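Local coordinates for leucine-rich repeat protein (Bacteroides thetaiotaomicron, PDB 4ECN), which is of unknown function but, as an extracellular leucine-rich repeat protein, probably binds other proteins, at residues L829-A835 and M855-D861; E823-P827 and I842-V847; Y394-N399 and S648-S652; C848-E852 and G868-L872; Y644-V649 and I673-T679. All blocks are in the same frame, centred on the assembly; numbering follows the deposited sequence.

How the contacts relate
From the N terminus, contact 3 opens first: 394-399 meets 648-652 across 248 intervening residues, laying a long excursion on the face of the ten-stranded parallel sheet. Contact 5 begins where contact 3 ends, sharing Ser648 and Val649, and closes a loop of 23 residues between neighbouring strands 646-650 and 675-679. Contact 2 comes next, closing 14 residues between 823-827 and 842-847. Contact 1, about 34 Å from contact 5 centre to centre, closes 19 and pairs the sheet's last two strands; contact 4 closes 15. Contacts 2 and 4 are in series and contact 1 crosses both: its Tyr856 packs on Leu825 and Val847 of contact 2 and Ile851 of contact 4.

Contact 1. Residues L829-A835 and M855-D861; sequences LYILDIA and MYVLLYD
The backbone at Tyr830 bulges onto one face of the Tyr856 ring, its CA making a CH-pi contact 4.0 Å from the centroid and 27° off the normal, displaced toward the rim. Tyr856 reaches this place with CG anti to N (chi1 -156°), which also lays the ring alongside Leu832, the two side chains pointing the same way. Farther along, Leu832 and Leu858 run side by side. Methyl CD1 of Leu858 is the main knob here: it sits between Leu832 CD2 (3.8 Å) and Ile834 CG1 (4.0 Å), against the carbonyl O of Leu832 (3.4 Å). The other sheet face has a shallower fit, where Leu859 CB rests 3.9 Å from Asp833 CB, while Asp833 OD2 is salt-bridged to Arg784. Four backbone hydrogen bonds fix the register, from Val857 N to Tyr830 O (2.7 Å) through to Ile834 N to Leu859 O (2.8 Å). The short strand axes approach to 4.7 Å and run parallel within 5°. LxxLxL is matched by 829-834 (Ile834 last) but only loosely by 855-860. Such in-register parallel strands, with Leu832 and Leu858 paired on the buried face, are the hallmark of a leucine-rich repeat solenoid, here at its last strand pair.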
# COMPACT_ATOMS: atom_id res chain seq x y z
N LEU A 829 -47.63 1.34 -7.59
CA LEU A 829 -46.98 0.89 -6.35
C LEU A 829 -46.57 -0.56 -6.62
O LEU A 829 -47.29 -1.49 -6.23
CB LEU A 829 -47.96 1.05 -5.14
CG LEU A 829 -47.38 1.18 -3.71
CD1 LEU A 829 -48.49 1.39 -2.70
CD2 LEU A 829 -46.54 -0.03 -3.29
N TYR A 830 -45.46 -0.74 -7.37
CA TYR A 830 -45.07 -2.03 -7.90
C TYR A 830 -44.06 -2.82 -7.03
O TYR A 830 -43.63 -3.89 -7.48
CB TYR A 830 -44.51 -1.87 -9.32
CG TYR A 830 -43.21 -1.10 -9.43
CD1 TYR A 830 -41.98 -1.75 -9.37
CD2 TYR A 830 -43.21 0.26 -9.73
CE1 TYR A 830 -40.78 -1.05 -9.53
CE2 TYR A 830 -42.02 0.97 -9.92
CZ TYR A 830 -40.81 0.31 -9.81
OH TYR A 830 -39.61 0.98 -9.97
N ILE A 831 -43.71 -2.35 -5.80
CA ILE A 831 -42.84 -3.11 -4.87
C ILE A 831 -43.59 -3.24 -3.55
O ILE A 831 -43.56 -2.30 -2.76
CB ILE A 831 -41.42 -2.54 -4.66
CG1 ILE A 831 -40.75 -2.12 -5.97
CG2 ILE A 831 -40.57 -3.57 -3.90
CD1 ILE A 831 -39.53 -1.33 -5.81
N LEU A 832 -44.28 -4.37 -3.32
CA LEU A 832 -45.11 -4.52 -2.11
C LEU A 832 -44.71 -5.73 -1.28
O LEU A 832 -44.73 -6.85 -1.80
CB LEU A 832 -46.59 -4.64 -2.52
CG LEU A 832 -47.62 -4.65 -1.39
CD1 LEU A 832 -47.73 -3.30 -0.74
CD2 LEU A 832 -48.99 -5.02 -1.92
N ASP A 833 -44.41 -5.50 0.02
CA ASP A 833 -44.06 -6.56 0.97
C ASP A 833 -45.22 -6.76 1.93
O ASP A 833 -45.48 -5.92 2.80
CB ASP A 833 -42.75 -6.26 1.73
CG ASP A 833 -42.48 -7.09 2.99
OD1 ASP A 833 -42.74 -8.32 2.96
OD2 ASP A 833 -41.96 -6.52 3.97
N ILE A 834 -45.93 -7.88 1.76
CA ILE A 834 -47.06 -8.21 2.62
C ILE A 834 -46.80 -9.57 3.28
O ILE A 834 -47.70 -10.10 3.93
CB ILE A 834 -48.40 -8.17 1.85
CG1 ILE A 834 -48.44 -9.17 0.67
CG2 ILE A 834 -48.75 -6.74 1.44
CD1 ILE A 834 -49.89 -9.49 0.22
N ALA A 835 -45.55 -10.10 3.16
CA ALA A 835 -45.17 -11.38 3.75
C ALA A 835 -45.17 -11.33 5.27
O ALA A 835 -44.95 -10.27 5.86
CB ALA A 835 -43.81 -11.81 3.26
N MSE A 855 -43.19 -6.94 -13.90
CA MSE A 855 -43.24 -5.49 -13.70
C MSE A 855 -43.76 -5.11 -12.30
O MSE A 855 -44.00 -3.94 -12.02
CB MSE A 855 -44.13 -4.85 -14.77
CG MSE A 855 -43.68 -5.11 -16.19
SE MSE A 855 -44.79 -4.16 -17.51
CE MSE A 855 -46.54 -5.04 -17.33
N TYR A 856 -43.95 -6.12 -11.43
CA TYR A 856 -44.44 -6.01 -10.06
C TYR A 856 -43.69 -7.01 -9.18
O TYR A 856 -43.54 -8.19 -9.55
CB TYR A 856 -45.96 -6.27 -10.02
CG TYR A 856 -46.71 -5.67 -8.86
CD1 TYR A 856 -46.80 -6.33 -7.63
CD2 TYR A 856 -47.47 -4.51 -9.02
CE1 TYR A 856 -47.57 -5.82 -6.58
CE2 TYR A 856 -48.23 -3.99 -7.98
CZ TYR A 856 -48.29 -4.65 -6.76
OH TYR A 856 -49.04 -4.11 -5.73
N VAL A 857 -43.18 -6.53 -8.03
CA VAL A 857 -42.44 -7.34 -7.08
C VAL A 857 -43.29 -7.52 -5.85
O VAL A 857 -43.52 -6.56 -5.11
CB VAL A 857 -41.09 -6.70 -6.73
CG1 VAL A 857 -40.23 -7.66 -5.91
CG2 VAL A 857 -40.35 -6.26 -7.99
N LEU A 858 -43.82 -8.73 -5.66
CA LEU A 858 -44.65 -8.97 -4.49
C LEU A 858 -43.96 -9.94 -3.58
O LEU A 858 -43.57 -11.03 -4.01
CB LEU A 858 -46.06 -9.47 -4.85
CG LEU A 858 -47.00 -9.62 -3.64
CD1 LEU A 858 -47.50 -8.26 -3.15
CD2 LEU A 858 -48.18 -10.50 -3.97
N LEU A 859 -43.75 -9.51 -2.32
CA LEU A 859 -43.19 -10.30 -1.23
C LEU A 859 -44.34 -10.81 -0.42
O LEU A 859 -45.17 -10.04 0.08
CB LEU A 859 -42.18 -9.53 -0.37
CG LEU A 859 -40.85 -9.14 -1.03
CD1 LEU A 859 -39.92 -8.52 -0.01
CD2 LEU A 859 -40.13 -10.36 -1.64
N TYR A 860 -44.45 -12.14 -0.38
CA TYR A 860 -45.57 -12.85 0.20
C TYR A 860 -45.17 -14.29 0.54
O TYR A 860 -44.07 -14.74 0.18
CB TYR A 860 -46.72 -12.83 -0.81
CG TYR A 860 -46.47 -13.74 -2.00
CD1 TYR A 860 -45.50 -13.43 -2.94
CD2 TYR A 860 -47.16 -14.95 -2.14
CE1 TYR A 860 -45.19 -14.31 -3.98
CE2 TYR A 860 -46.87 -15.83 -3.18
CZ TYR A 860 -45.89 -15.49 -4.11
OH TYR A 860 -45.62 -16.32 -5.17
N ASP A 861 -46.11 -15.01 1.17
CA ASP A 861 -46.00 -16.41 1.56
C ASP A 861 -47.08 -17.20 0.85
O ASP A 861 -48.26 -16.81 0.91
CB ASP A 861 -46.14 -16.56 3.09
CG ASP A 861 -45.20 -15.74 3.96
OD1 ASP A 861 -44.00 -15.64 3.61
OD2 ASP A 861 -45.65 -15.27 5.04

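Contact 2. Residues E823-P827 and I842-V847; sequences EKLTP and IDVTSV
Leu825 points into the turn formed by 842-847 and meets its side chains at several inclinations. It lies side by side with Val844, pointing the same way, with Leu825 CD1 3.9 Å from Val844 CG1. Val847 instead comes in at a slant, and its CG1 touches Leu825 CB at 3.8 Å. From the side of strand 841-843, Ile842 CD1 approaches Leu825 CD1 at 4.2 Å. The orientation of Leu825, with CG beside the backbone N (chi1 -64°), directs CD1 between Ile842, Val844 and Val847. This is interior packing of a leucine-rich repeat solenoid: the linker leading into strand 831-833 is laid against the end of strand 841-843, a parallel neighbour of strand 865-867, and against the turn after it. Tyr856 extends the same apolar cluster by packing on Leu825 and Val847. Beside it, Ser846 turns its hydroxyl to the linker backbone, and OG donates to Leu825 O at 2.9 Å, with a C=O...donor angle of 121° and the donor 18° from the carbonyl plane. Lys824, extended beyond CG, runs past this serine, its CG 3.4 Å from Ser846 CB. The turn is shaped by Asp843, whose OD1 accepts from Thr845 N (2.9 Å) in an Asx turn and from Thr845 OG1 (2.6 Å) through its syn lone pair.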
# COMPACT_ATOMS: atom_id res chain seq x y z
N GLU A 823 -58.74 -2.34 -0.80
CA GLU A 823 -58.19 -1.54 -1.90
C GLU A 823 -57.76 -2.39 -3.09
O GLU A 823 -57.17 -3.47 -2.93
CB GLU A 823 -56.96 -0.73 -1.45
CG GLU A 823 -57.24 0.40 -0.51
CD GLU A 823 -56.10 1.39 -0.47
OE1 GLU A 823 -56.04 2.26 -1.36
OE2 GLU A 823 -55.26 1.30 0.45
N LYS A 824 -58.04 -1.87 -4.29
CA LYS A 824 -57.59 -2.43 -5.56
C LYS A 824 -56.15 -1.93 -5.74
O LYS A 824 -55.91 -0.72 -5.72
CB LYS A 824 -58.55 -2.01 -6.70
CG LYS A 824 -58.25 -2.57 -8.09
CD LYS A 824 -59.14 -1.94 -9.18
CE LYS A 824 -58.86 -2.53 -10.56
NZ LYS A 824 -59.58 -1.83 -11.65
N LEU A 825 -55.19 -2.87 -5.80
CA LEU A 825 -53.78 -2.49 -5.92
C LEU A 825 -53.52 -1.83 -7.24
O LEU A 825 -54.12 -2.19 -8.26
CB LEU A 825 -52.81 -3.67 -5.75
CG LEU A 825 -52.77 -4.36 -4.40
CD1 LEU A 825 -51.84 -5.55 -4.45
CD2 LEU A 825 -52.37 -3.40 -3.29
N THR A 826 -52.63 -0.83 -7.22
CA THR A 826 -52.29 -0.09 -8.42
C THR A 826 -51.01 -0.67 -8.99
O THR A 826 -50.18 -1.19 -8.23
CB THR A 826 -52.18 1.42 -8.13
OG1 THR A 826 -51.16 1.69 -7.15
CG2 THR A 826 -53.51 2.03 -7.73
N PRO A 827 -50.82 -0.62 -10.34
CA PRO A 827 -49.57 -1.12 -10.92
C PRO A 827 -48.41 -0.17 -10.66
O PRO A 827 -47.25 -0.53 -10.89
CB PRO A 827 -49.88 -1.23 -12.42
CG PRO A 827 -50.96 -0.26 -12.66
CD PRO A 827 -51.72 -0.06 -11.38
N ILE A 842 -56.39 -10.62 0.79
CA ILE A 842 -56.25 -9.61 -0.26
C ILE A 842 -56.44 -10.25 -1.67
O ILE A 842 -56.12 -11.43 -1.88
CB ILE A 842 -54.86 -8.93 -0.11
CG1 ILE A 842 -54.79 -7.60 -0.88
CG2 ILE A 842 -53.69 -9.91 -0.43
CD1 ILE A 842 -53.45 -6.82 -0.74
N ASP A 843 -56.97 -9.45 -2.63
CA ASP A 843 -57.17 -9.86 -4.03
C ASP A 843 -56.23 -9.03 -4.92
O ASP A 843 -56.29 -7.79 -4.93
CB ASP A 843 -58.63 -9.72 -4.46
CG ASP A 843 -58.93 -10.33 -5.82
OD1 ASP A 843 -58.37 -9.84 -6.83
OD2 ASP A 843 -59.77 -11.26 -5.89
N VAL A 844 -55.37 -9.73 -5.68
CA VAL A 844 -54.35 -9.07 -6.49
C VAL A 844 -54.66 -9.18 -8.02
O VAL A 844 -53.75 -8.97 -8.83
CB VAL A 844 -52.95 -9.64 -6.16
CG1 VAL A 844 -52.57 -9.34 -4.72
CG2 VAL A 844 -52.86 -11.14 -6.45
N THR A 845 -55.94 -9.42 -8.41
CA THR A 845 -56.36 -9.52 -9.81
C THR A 845 -55.92 -8.27 -10.61
O THR A 845 -55.39 -8.42 -11.72
CB THR A 845 -57.89 -9.72 -9.89
OG1 THR A 845 -58.24 -10.92 -9.21
CG2 THR A 845 -58.43 -9.77 -11.31
N SER A 846 -56.10 -7.07 -10.03
CA SER A 846 -55.77 -5.78 -10.64
C SER A 846 -54.32 -5.69 -11.14
O SER A 846 -54.06 -5.06 -12.17
CB SER A 846 -56.02 -4.65 -9.65
OG SER A 846 -55.35 -4.82 -8.42
N VAL A 847 -53.37 -6.31 -10.42
CA VAL A 847 -51.95 -6.25 -10.74
C VAL A 847 -51.44 -7.63 -11.22
O VAL A 847 -50.24 -7.77 -11.52
CB VAL A 847 -51.15 -5.75 -9.50
CG1 VAL A 847 -51.47 -4.30 -9.22
CG2 VAL A 847 -51.42 -6.60 -8.26
O HOH W 1 -58.35 -6.27 -2.83

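Contact 3. Residues Y394-N399 and S648-S652; sequences YDQRLN and SVDFS
On the face of the leucine-rich repeat sheet that carries Ser648 and Asp650, Tyr394 and Gln396 from the loop between helices 386-391 and 402-409 come to rest. Tyr394 OH donates to Asp650 OD2 at 2.9 Å. Seen from the ring, this oxygen lies at the edge, near the ring plane; seen from the carboxylate, the phenol arrives from above, 54° out of its plane, and the two planes stand 77° apart. Gln396 supplies the second touch: with chi2 bent (-50°), its CG settles 3.3 Å from Ser648 OG, and the Gln396 and Asp650 side chains cross at about a right angle. Asp650 is also held within its own segment, where OD1 takes Ser652 N at 3.1 Å, completing an Asx turn, and Ser652 OG at 2.7 Å, met on the syn side. Strand 675-679 widens the platform, since Thr677 touches Gln396 and Thr679 touches Asn399. Within 394-399, Asp395 and Arg397 form another Asx turn and a side-on salt bridge, NE to OD1 (3.0 Å) and NH2 to OD2 (3.0 Å), which probably helps hold the start of the 3-10 segment 396-399. With three donors converging on the buried Asp650, two on OD1 and one on OD2, its carboxylate is probably ionised, and donors from both segments probably restrict its rotation.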
# COMPACT_ATOMS: atom_id res chain seq x y z
N TYR A 394 -16.72 6.80 4.40
CA TYR A 394 -17.81 5.98 3.89
C TYR A 394 -19.05 6.84 3.73
O TYR A 394 -19.22 7.81 4.48
CB TYR A 394 -18.08 4.73 4.77
CG TYR A 394 -18.85 4.98 6.05
CD1 TYR A 394 -18.23 5.50 7.18
CD2 TYR A 394 -20.19 4.59 6.16
CE1 TYR A 394 -18.93 5.69 8.37
CE2 TYR A 394 -20.90 4.75 7.36
CZ TYR A 394 -20.27 5.32 8.46
OH TYR A 394 -20.97 5.52 9.63
N ASP A 395 -19.88 6.53 2.73
CA ASP A 395 -21.15 7.20 2.44
C ASP A 395 -22.11 6.98 3.65
O ASP A 395 -22.44 5.83 3.99
CB ASP A 395 -21.71 6.64 1.12
CG ASP A 395 -22.87 7.38 0.48
OD1 ASP A 395 -23.77 7.82 1.22
OD2 ASP A 395 -22.91 7.44 -0.79
N GLN A 396 -22.48 8.09 4.34
CA GLN A 396 -23.32 8.08 5.56
C GLN A 396 -24.70 7.48 5.32
O GLN A 396 -25.32 7.01 6.28
CB GLN A 396 -23.49 9.47 6.16
CG GLN A 396 -22.24 9.95 6.88
CD GLN A 396 -21.72 8.94 7.87
OE1 GLN A 396 -22.39 8.54 8.83
NE2 GLN A 396 -20.51 8.52 7.64
N ARG A 397 -25.14 7.42 4.04
CA ARG A 397 -26.41 6.81 3.67
C ARG A 397 -26.35 5.25 3.76
O ARG A 397 -27.40 4.63 3.68
CB ARG A 397 -26.86 7.25 2.28
CG ARG A 397 -27.15 8.76 2.22
CD ARG A 397 -27.39 9.25 0.81
NE ARG A 397 -26.26 8.94 -0.07
CZ ARG A 397 -26.27 9.10 -1.39
NH1 ARG A 397 -27.34 9.61 -1.99
NH2 ARG A 397 -25.21 8.75 -2.11
N LEU A 398 -25.17 4.65 4.07
CA LEU A 398 -25.01 3.20 4.29
C LEU A 398 -25.50 2.81 5.71
O LEU A 398 -25.46 1.63 6.07
CB LEU A 398 -23.54 2.74 4.10
CG LEU A 398 -22.90 2.86 2.71
CD1 LEU A 398 -21.41 2.81 2.80
CD2 LEU A 398 -23.42 1.80 1.78
N ASN A 399 -25.91 3.82 6.53
CA ASN A 399 -26.46 3.67 7.88
C ASN A 399 -28.02 3.63 7.82
O ASN A 399 -28.69 3.39 8.83
CB ASN A 399 -25.97 4.80 8.80
CG ASN A 399 -24.45 4.91 8.97
OD1 ASN A 399 -23.91 6.01 9.06
ND2 ASN A 399 -23.72 3.80 9.02
N SER A 648 -21.80 15.67 5.76
CA SER A 648 -22.38 14.93 6.86
C SER A 648 -21.60 15.00 8.21
O SER A 648 -20.39 15.28 8.25
CB SER A 648 -22.45 13.45 6.47
OG SER A 648 -21.18 12.94 6.09
N VAL A 649 -22.30 14.67 9.31
CA VAL A 649 -21.72 14.48 10.63
C VAL A 649 -22.16 13.12 11.08
O VAL A 649 -23.34 12.79 10.93
CB VAL A 649 -22.02 15.58 11.67
CG1 VAL A 649 -21.25 16.84 11.36
CG2 VAL A 649 -23.51 15.86 11.81
N ASP A 650 -21.22 12.28 11.57
CA ASP A 650 -21.56 10.94 12.04
C ASP A 650 -21.38 10.84 13.57
O ASP A 650 -20.26 10.88 14.11
CB ASP A 650 -20.72 9.85 11.34
CG ASP A 650 -20.99 8.41 11.76
OD1 ASP A 650 -22.10 8.13 12.32
OD2 ASP A 650 -20.11 7.54 11.49
N PHE A 651 -22.52 10.71 14.26
CA PHE A 651 -22.56 10.58 15.71
C PHE A 651 -23.19 9.26 16.12
O PHE A 651 -23.69 9.13 17.24
CB PHE A 651 -23.34 11.75 16.33
CG PHE A 651 -22.69 13.10 16.21
CD1 PHE A 651 -21.62 13.45 17.02
CD2 PHE A 651 -23.22 14.07 15.38
CE1 PHE A 651 -21.05 14.71 16.96
CE2 PHE A 651 -22.65 15.34 15.31
CZ PHE A 651 -21.56 15.65 16.09
N SER A 652 -23.17 8.27 15.23
CA SER A 652 -23.74 6.96 15.51
C SER A 652 -22.94 6.26 16.62
O SER A 652 -21.77 6.57 16.82
CB SER A 652 -23.77 6.09 14.25
OG SER A 652 -22.48 5.85 13.71

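Contact 4. Residues C848-E852 and G868-L872; sequences CPYIE and GCDAL
Ile851, Cys869 and Cys848 carry this contact, each burying a similar amount of surface between the short helix 848-852 and the segment that follows strand 865-867. The two cysteines face each other with SG anti to the backbone N in both (chi1 176° for Cys848, -178° for Cys869), which brings Cys848 SG to 3.7 Å from Cys869 SG. That is ordinary packing distance, far beyond a disulfide bond of about 2.0 Å. Cys848 SG also lies 3.8 Å from Cys869 CB, so it rests against the flank of its partner as well as against its sulfur, and it is 3.4 Å from Gly868 O. One helical turn on, Ile851 uses its CG2 branch, which sits 4.4 Å from Cys869 SG and 4.2 Å from Leu872 CD2; the Ile851 and Leu872 side chains cross at about a right angle. At the margin, Glu852 CG touches Ala871 CB at 4.0 Å. The helix that presents these residues is held by a backbone bond from Glu852 N to Cys848 O, 3.2 Å. Around the contact, Ile851 also packs on Tyr856, Cys869 touches Val844, and the carbonyl of Leu872 accepts a hydrogen bond from Tyr860 OH. With no disulfide in the model, the C-terminal segment is joined to the helix probably mainly by van der Waals packing of sulfur and aliphatic groups.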
# COMPACT_ATOMS: atom_id res chain seq x y z
N CYS A 848 -52.36 -8.62 -11.35
CA CYS A 848 -52.05 -9.98 -11.77
C CYS A 848 -51.32 -9.99 -13.13
O CYS A 848 -50.27 -10.63 -13.18
CB CYS A 848 -53.31 -10.85 -11.81
SG CYS A 848 -53.02 -12.53 -12.42
N PRO A 849 -51.76 -9.28 -14.21
CA PRO A 849 -50.98 -9.32 -15.47
C PRO A 849 -49.61 -8.62 -15.35
O PRO A 849 -48.68 -9.00 -16.07
CB PRO A 849 -51.87 -8.59 -16.47
CG PRO A 849 -52.80 -7.78 -15.66
CD PRO A 849 -52.99 -8.48 -14.37
N TYR A 850 -49.47 -7.63 -14.44
CA TYR A 850 -48.21 -6.91 -14.22
C TYR A 850 -47.20 -7.79 -13.47
O TYR A 850 -46.00 -7.68 -13.74
CB TYR A 850 -48.45 -5.60 -13.44
CG TYR A 850 -49.29 -4.59 -14.19
CD1 TYR A 850 -50.68 -4.58 -14.08
CD2 TYR A 850 -48.69 -3.64 -15.01
CE1 TYR A 850 -51.45 -3.66 -14.78
CE2 TYR A 850 -49.46 -2.71 -15.72
CZ TYR A 850 -50.84 -2.72 -15.59
OH TYR A 850 -51.60 -1.78 -16.26
N ILE A 851 -47.68 -8.67 -12.56
CA ILE A 851 -46.85 -9.62 -11.81
C ILE A 851 -46.25 -10.62 -12.79
O ILE A 851 -45.04 -10.89 -12.74
CB ILE A 851 -47.65 -10.33 -10.66
CG1 ILE A 851 -48.01 -9.30 -9.57
CG2 ILE A 851 -46.87 -11.52 -10.07
CD1 ILE A 851 -49.01 -9.69 -8.53
N GLU A 852 -47.11 -11.13 -13.70
CA GLU A 852 -46.80 -12.10 -14.76
C GLU A 852 -45.78 -11.54 -15.75
O GLU A 852 -44.92 -12.29 -16.21
CB GLU A 852 -48.08 -12.53 -15.51
CG GLU A 852 -49.02 -13.37 -14.65
CD GLU A 852 -50.42 -13.67 -15.15
OE1 GLU A 852 -50.79 -13.23 -16.27
OE2 GLU A 852 -51.16 -14.34 -14.40
N GLY A 868 -56.63 -14.12 -6.70
CA GLY A 868 -56.46 -13.43 -7.98
C GLY A 868 -55.27 -13.66 -8.87
O GLY A 868 -55.23 -13.08 -9.96
N CYS A 869 -54.29 -14.47 -8.45
CA CYS A 869 -53.12 -14.73 -9.29
C CYS A 869 -52.67 -16.18 -9.12
O CYS A 869 -52.21 -16.59 -8.04
CB CYS A 869 -51.98 -13.76 -9.01
SG CYS A 869 -50.52 -13.98 -10.06
N ASP A 870 -52.85 -16.96 -10.19
CA ASP A 870 -52.50 -18.38 -10.18
C ASP A 870 -51.00 -18.55 -10.29
O ASP A 870 -50.47 -19.52 -9.75
CB ASP A 870 -53.23 -19.12 -11.32
CG ASP A 870 -54.72 -19.22 -11.10
OD1 ASP A 870 -55.41 -18.16 -11.18
OD2 ASP A 870 -55.22 -20.34 -10.85
N ALA A 871 -50.31 -17.59 -10.94
CA ALA A 871 -48.86 -17.58 -11.17
C ALA A 871 -48.05 -17.56 -9.85
O ALA A 871 -46.87 -17.95 -9.87
CB ALA A 871 -48.47 -16.38 -12.03
N LEU A 872 -48.67 -17.12 -8.72
CA LEU A 872 -48.03 -17.01 -7.39
C LEU A 872 -47.81 -18.37 -6.73
O LEU A 872 -46.88 -18.52 -5.92
CB LEU A 872 -48.87 -16.13 -6.43
CG LEU A 872 -49.02 -14.64 -6.75
CD1 LEU A 872 -49.97 -13.99 -5.78
CD2 LEU A 872 -47.70 -13.91 -6.76

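Contact 5. Residues Y644-V649 and I673-T679; sequences YVMGSV and INASTVT
Val649 makes apolar contacts in two directions. Its CG2 meets Ile673 CG2 tip to tip at 3.8 Å, and the same methyl lies alongside Val678 CG2 at 3.9 Å. Selenomethionine Met646 closes this cluster from the other end: the bend at chi3 (-64°) turns its CE toward Ile673 CG2 (3.7 Å) and Ala675 CB (3.8 Å). Asn674 adds a local polar link. Its CG lies between the backbone N and the carbonyl carbon (chi1 54°), which lets ND2 donate to Tyr644 O at 2.8 Å with an N-H...O angle of 158°, while OD1 receives a weak bond from Asn639 N. On the face bearing Ser648, Thr677 CB packs 3.9 Å from Ser648 CB. The next shell is the backbone, which sets the register. Met646 N bonds to Asn674 O at 2.8 Å, Ser676 N to Met646 O and Thr677 N to Gly647 O. After both chains turn a corner, at Gly647 and Ser676, the pairing continues as Val649 N to Thr677 O and Thr679 N to Val649 O, the last at 3.0 Å. Water 2 spans Val645 O and Ser676 OG beside the corner. Flanking strands complete the surroundings, with Leu624 packing against Met646 and Val649, and Ile702 against Val678. Matching corners stacked in register, and parallel strands with Val649 and Val678 turned inward, are features of adjacent coils in a leucine-rich repeat solenoid.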
# COMPACT_ATOMS: atom_id res chain seq x y z
N TYR A 644 -21.47 27.51 3.71
CA TYR A 644 -20.99 26.23 3.20
C TYR A 644 -21.71 25.10 3.96
O TYR A 644 -21.76 25.11 5.19
CB TYR A 644 -19.44 26.06 3.25
CG TYR A 644 -19.00 24.68 2.79
CD1 TYR A 644 -19.14 24.29 1.46
CD2 TYR A 644 -18.59 23.71 3.72
CE1 TYR A 644 -18.86 22.98 1.05
CE2 TYR A 644 -18.29 22.40 3.31
CZ TYR A 644 -18.42 22.04 1.98
OH TYR A 644 -18.13 20.77 1.54
N VAL A 645 -22.24 24.14 3.21
CA VAL A 645 -22.96 23.03 3.81
C VAL A 645 -22.13 21.76 3.66
O VAL A 645 -22.00 21.21 2.55
CB VAL A 645 -24.40 22.87 3.20
CG1 VAL A 645 -25.13 21.67 3.78
CG2 VAL A 645 -25.22 24.14 3.41
N MSE A 646 -21.61 21.26 4.81
CA MSE A 646 -20.86 20.00 4.91
C MSE A 646 -21.70 18.83 4.41
O MSE A 646 -22.93 18.90 4.45
CB MSE A 646 -20.44 19.72 6.36
CG MSE A 646 -19.66 20.85 7.01
SE MSE A 646 -19.21 20.35 8.85
CE MSE A 646 -21.02 20.21 9.66
N GLY A 647 -21.05 17.77 3.94
CA GLY A 647 -21.76 16.59 3.47
C GLY A 647 -22.47 15.84 4.59
O GLY A 647 -23.63 15.43 4.41
N SER A 648 -21.80 15.67 5.76
CA SER A 648 -22.38 14.93 6.86
C SER A 648 -21.60 15.00 8.21
O SER A 648 -20.39 15.28 8.25
CB SER A 648 -22.45 13.45 6.47
OG SER A 648 -21.18 12.94 6.09
N VAL A 649 -22.30 14.67 9.31
CA VAL A 649 -21.72 14.48 10.63
C VAL A 649 -22.16 13.12 11.08
O VAL A 649 -23.34 12.79 10.93
CB VAL A 649 -22.02 15.58 11.67
CG1 VAL A 649 -21.25 16.84 11.36
CG2 VAL A 649 -23.51 15.86 11.81
N ILE A 673 -26.25 22.66 12.94
CA ILE A 673 -25.26 21.93 12.12
C ILE A 673 -25.46 22.26 10.63
O ILE A 673 -26.56 22.07 10.10
CB ILE A 673 -25.33 20.38 12.34
CG1 ILE A 673 -25.46 19.96 13.84
CG2 ILE A 673 -24.17 19.64 11.61
CD1 ILE A 673 -25.63 18.49 14.10
N ASN A 674 -24.38 22.68 9.94
CA ASN A 674 -24.41 22.97 8.51
C ASN A 674 -24.01 21.71 7.73
O ASN A 674 -22.90 21.62 7.22
CB ASN A 674 -23.51 24.16 8.20
CG ASN A 674 -22.09 24.01 8.69
OD1 ASN A 674 -21.82 23.86 9.88
ND2 ASN A 674 -21.15 24.07 7.77
N ALA A 675 -24.90 20.70 7.67
CA ALA A 675 -24.64 19.42 7.02
C ALA A 675 -25.91 18.81 6.46
O ALA A 675 -26.97 18.88 7.11
CB ALA A 675 -24.00 18.45 7.99
N SER A 676 -25.80 18.19 5.26
CA SER A 676 -26.92 17.57 4.55
C SER A 676 -27.39 16.31 5.25
O SER A 676 -28.58 16.08 5.31
CB SER A 676 -26.52 17.25 3.12
OG SER A 676 -26.02 18.41 2.46
N THR A 677 -26.46 15.49 5.80
CA THR A 677 -26.79 14.25 6.49
C THR A 677 -26.29 14.31 7.95
O THR A 677 -25.15 14.70 8.23
CB THR A 677 -26.22 13.02 5.75
OG1 THR A 677 -26.75 12.97 4.42
CG2 THR A 677 -26.54 11.72 6.46
N VAL A 678 -27.18 13.92 8.88
CA VAL A 678 -26.90 13.89 10.32
C VAL A 678 -27.21 12.49 10.79
O VAL A 678 -28.35 12.04 10.63
CB VAL A 678 -27.66 14.98 11.12
CG1 VAL A 678 -27.44 14.82 12.61
CG2 VAL A 678 -27.24 16.37 10.66
N THR A 679 -26.18 11.75 11.28
CA THR A 679 -26.35 10.38 11.73
C THR A 679 -26.35 10.36 13.23
O THR A 679 -25.34 10.73 13.85
CB THR A 679 -25.30 9.44 11.16
OG1 THR A 679 -25.11 9.70 9.76
CG2 THR A 679 -25.62 7.97 11.44
O HOH W 2 -23.39 19.02 0.65